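Local structure of adenylosuccinate lyase (Francisella tularensis subsp. tularensis SCHU S4, 4EEI) at residues D122-K127 with L155-E160. The protein probably catalyses the release of fumarate from adenylosuccinate to give AMP, and the equivalent fumarate-releasing cleavage of SAICAR, in de novo purine synthesis. Residues are numbered along the deposited sequence; the frame is centred on the assembly and turned at random.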
ATOM      1  N   ASP B 122     -23.495 -12.299 -14.505  1.00 22.67           N
ATOM      2  CA  ASP B 122     -24.321 -13.025 -15.467  1.00 26.08           C
ATOM      3  C   ASP B 122     -23.493 -13.773 -16.512  1.00 25.60           C
ATOM      4  O   ASP B 122     -23.764 -14.933 -16.811  1.00 20.19           O
ATOM      5  CB  ASP B 122     -25.293 -12.082 -16.181  1.00 28.71           C
ATOM      6  CG  ASP B 122     -26.282 -11.431 -15.235  1.00 34.96           C
ATOM      7  OD1 ASP B 122     -26.482 -11.955 -14.120  1.00 37.55           O
ATOM      8  OD2 ASP B 122     -26.872 -10.397 -15.623  1.00 34.53           O
ATOM      9  N   SER B 123     -22.496 -13.103 -17.078  1.00 22.30           N
ATOM     10  CA  SER B 123     -21.665 -13.715 -18.114  1.00 25.87           C
ATOM     11  C   SER B 123     -20.814 -14.876 -17.578  1.00 21.01           C
ATOM     12  O   SER B 123     -20.609 -15.878 -18.280  1.00 26.73           O
ATOM     13  CB  SER B 123     -20.773 -12.660 -18.775  1.00 29.68           C
ATOM     14  OG  SER B 123     -21.515 -11.889 -19.700  1.00 32.50           O
ATOM     15  N   LEU B 124     -20.308 -14.727 -16.358  1.00 22.71           N
ATOM     16  CA  LEU B 124     -19.538 -15.793 -15.709  1.00 18.31           C
ATOM     17  C   LEU B 124     -20.379 -17.049 -15.458  1.00 19.76           C
ATOM     18  O   LEU B 124     -19.916 -18.166 -15.695  1.00 20.39           O
ATOM     19  CB  LEU B 124     -18.932 -15.298 -14.392  1.00 19.26           C
ATOM     20  CG  LEU B 124     -17.721 -14.375 -14.568  1.00 19.58           C
ATOM     21  CD1 LEU B 124     -17.346 -13.769 -13.237  1.00 20.38           C
ATOM     22  CD2 LEU B 124     -16.548 -15.172 -15.122  1.00 19.82           C
ATOM     23  N   LEU B 125     -21.611 -16.871 -14.984  1.00 19.03           N
ATOM     24  CA  LEU B 125     -22.514 -18.012 -14.773  1.00 21.09           C
ATOM     25  C   LEU B 125     -22.898 -18.665 -16.100  1.00 25.51           C
ATOM     26  O   LEU B 125     -23.030 -19.895 -16.205  1.00 24.93           O
ATOM     27  CB  LEU B 125     -23.770 -17.571 -13.997  1.00 20.29           C
ATOM     28  CG  LEU B 125     -24.761 -18.675 -13.615  1.00 22.56           C
ATOM     29  CD1 LEU B 125     -24.045 -19.797 -12.897  1.00 25.11           C
ATOM     30  CD2 LEU B 125     -25.891 -18.133 -12.754  1.00 20.64           C
ATOM     31  N   THR B 126     -23.097 -17.837 -17.123  1.00 22.46           N
ATOM     32  CA  THR B 126     -23.381 -18.349 -18.450  1.00 23.37           C
ATOM     33  C   THR B 126     -22.236 -19.231 -18.912  1.00 22.40           C
ATOM     34  O   THR B 126     -22.457 -20.317 -19.437  1.00 25.06           O
ATOM     35  CB  THR B 126     -23.624 -17.220 -19.455  1.00 24.36           C
ATOM     36  OG1 THR B 126     -24.879 -16.592 -19.161  1.00 22.56           O
ATOM     37  CG2 THR B 126     -23.658 -17.773 -20.879  1.00 23.71           C
ATOM     38  N   LYS B 127     -21.009 -18.768 -18.704  1.00 20.07           N
ATOM     39  CA  LYS B 127     -19.845 -19.574 -19.052  1.00 24.24           C
ATOM     40  C   LYS B 127     -19.746 -20.847 -18.197  1.00 24.54           C
ATOM     41  O   LYS B 127     -19.416 -21.916 -18.706  1.00 25.47           O
ATOM     42  CB  LYS B 127     -18.576 -18.745 -18.902  1.00 21.30           C
ATOM     43  CG  LYS B 127     -17.542 -19.028 -19.977  1.00 26.83           C
ATOM     44  CD  LYS B 127     -18.008 -18.570 -21.367  1.00 29.60           C
ATOM     45  CE  LYS B 127     -16.930 -18.844 -22.410  1.00 29.61           C
ATOM     46  NZ  LYS B 127     -17.128 -18.095 -23.685  1.00 30.16           N
ATOM     47  N   LEU B 155     -17.572 -20.727 -12.070  1.00 22.96           N
ATOM     48  CA  LEU B 155     -18.546 -20.584 -10.999  1.00 22.25           C
ATOM     49  C   LEU B 155     -17.875 -20.017  -9.753  1.00 21.69           C
ATOM     50  O   LEU B 155     -18.485 -19.265  -8.990  1.00 18.36           O
ATOM     51  CB  LEU B 155     -19.227 -21.927 -10.687  1.00 20.94           C
ATOM     52  CG  LEU B 155     -20.396 -21.833  -9.700  1.00 24.18           C
ATOM     53  CD1 LEU B 155     -21.612 -21.132 -10.341  1.00 25.70           C
ATOM     54  CD2 LEU B 155     -20.796 -23.218  -9.174  1.00 21.97           C
ATOM     55  N   GLY B 156     -16.607 -20.370  -9.549  1.00 18.26           N
ATOM     56  CA  GLY B 156     -15.849 -19.845  -8.424  1.00 20.40           C
ATOM     57  C   GLY B 156     -15.628 -18.347  -8.517  1.00 20.32           C
ATOM     58  O   GLY B 156     -15.602 -17.634  -7.499  1.00 19.61           O
ATOM     59  N   ALA B 157     -15.444 -17.862  -9.737  1.00 15.86           N
ATOM     60  CA  ALA B 157     -15.332 -16.430  -9.950  1.00 19.39           C
ATOM     61  C   ALA B 157     -16.712 -15.803  -9.772  1.00 21.83           C
ATOM     62  O   ALA B 157     -16.844 -14.739  -9.169  1.00 23.81           O
ATOM     63  CB  ALA B 157     -14.795 -16.146 -11.322  1.00 20.72           C
ATOM     64  N   TYR B 158     -17.738 -16.462 -10.310  1.00 21.31           N
ATOM     65  CA  TYR B 158     -19.112 -15.971 -10.163  1.00 21.45           C
ATOM     66  C   TYR B 158     -19.478 -15.683  -8.714  1.00 19.97           C
ATOM     67  O   TYR B 158     -19.923 -14.577  -8.389  1.00 20.67           O
ATOM     68  CB  TYR B 158     -20.108 -16.966 -10.768  1.00 20.38           C
ATOM     69  CG  TYR B 158     -21.561 -16.699 -10.423  1.00 22.28           C
ATOM     70  CD1 TYR B 158     -22.291 -15.732 -11.099  1.00 23.85           C
ATOM     71  CD2 TYR B 158     -22.199 -17.426  -9.428  1.00 22.07           C
ATOM     72  CE1 TYR B 158     -23.617 -15.493 -10.791  1.00 24.41           C
ATOM     73  CE2 TYR B 158     -23.525 -17.193  -9.113  1.00 25.67           C
ATOM     74  CZ  TYR B 158     -24.226 -16.230  -9.801  1.00 25.28           C
ATOM     75  OH  TYR B 158     -25.545 -15.999  -9.485  1.00 24.71           O
ATOM     76  N   VAL B 159     -19.300 -16.668  -7.835  1.00 18.17           N
ATOM     77  CA  VAL B 159     -19.700 -16.480  -6.448  1.00 19.65           C
ATOM     78  C   VAL B 159     -18.891 -15.375  -5.769  1.00 20.61           C
ATOM     79  O   VAL B 159     -19.411 -14.663  -4.911  1.00 20.48           O
ATOM     80  CB  VAL B 159     -19.663 -17.786  -5.616  1.00 22.35           C
ATOM     81  CG1 VAL B 159     -20.685 -18.780  -6.152  1.00 23.70           C
ATOM     82  CG2 VAL B 159     -18.258 -18.400  -5.614  1.00 21.51           C
ATOM     83  N   GLU B 160     -17.633 -15.216  -6.163  1.00 19.89           N
ATOM     84  CA  GLU B 160     -16.807 -14.165  -5.565  1.00 22.16           C
ATOM     85  C   GLU B 160     -17.301 -12.781  -5.990  1.00 19.39           C
ATOM     86  O   GLU B 160     -17.447 -11.882  -5.160  1.00 18.48           O
ATOM     87  CB  GLU B 160     -15.324 -14.332  -5.926  1.00 20.71           C
ATOM     88  CG  GLU B 160     -14.449 -13.234  -5.323  1.00 25.91           C
ATOM     89  CD  GLU B 160     -12.964 -13.381  -5.647  1.00 30.02           C
ATOM     90  OE1 GLU B 160     -12.606 -14.244  -6.491  1.00 28.65           O
ATOM     91  OE2 GLU B 160     -12.155 -12.621  -5.056  1.00 26.49           O
TER
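Leu125 lies across one face of the Tyr158 ring. Its CB makes a CH-pi contact, 4.1 Å from the ring centroid and 29° off the normal, and the closest ring atom to Leu125 CB is Tyr158 CD1 at 3.7 Å. With CG anti to the backbone N (chi1 -176°), Leu125 extends along the ring, and its two methyls part: CD2 sits 3.9 Å from both CZ and OH of Tyr158, while CD1 meets CD1 of Leu155 at 3.8 Å, the two leucines running side by side in the same direction. Leu124 fills the other half of the interface. Its CD1 rests against CB of Ala157 and the backbone N of Tyr158, 4.0 Å from each, and its CB faces Tyr158 CB at 4.2 Å, at the pair whose CA atoms are nearest across the two segments.

Helices 94-131 and 151-173 run nearly antiparallel here, at 155° with axes 8.4 Å apart, joined in sequence through the strand pair 135-140 and 143-149. Around them, Leu236 of helix 217-244 packs on Leu124, Val430 touches both Leu125 and Tyr158, and helix 422-429 covers Leu155, which also meets Val209 of a second subunit. Polar side chains turn to other helices: Glu160 forms a salt bridge with Arg235, and Ser123 a hydrogen bond with Asp332. The contact thus joins two long helices of the central helical domain of the fumarase/aspartase superfamily. With no hydrogen bond between them, the segments are held together by apolar and CH-pi contacts, which impose little directional constraint.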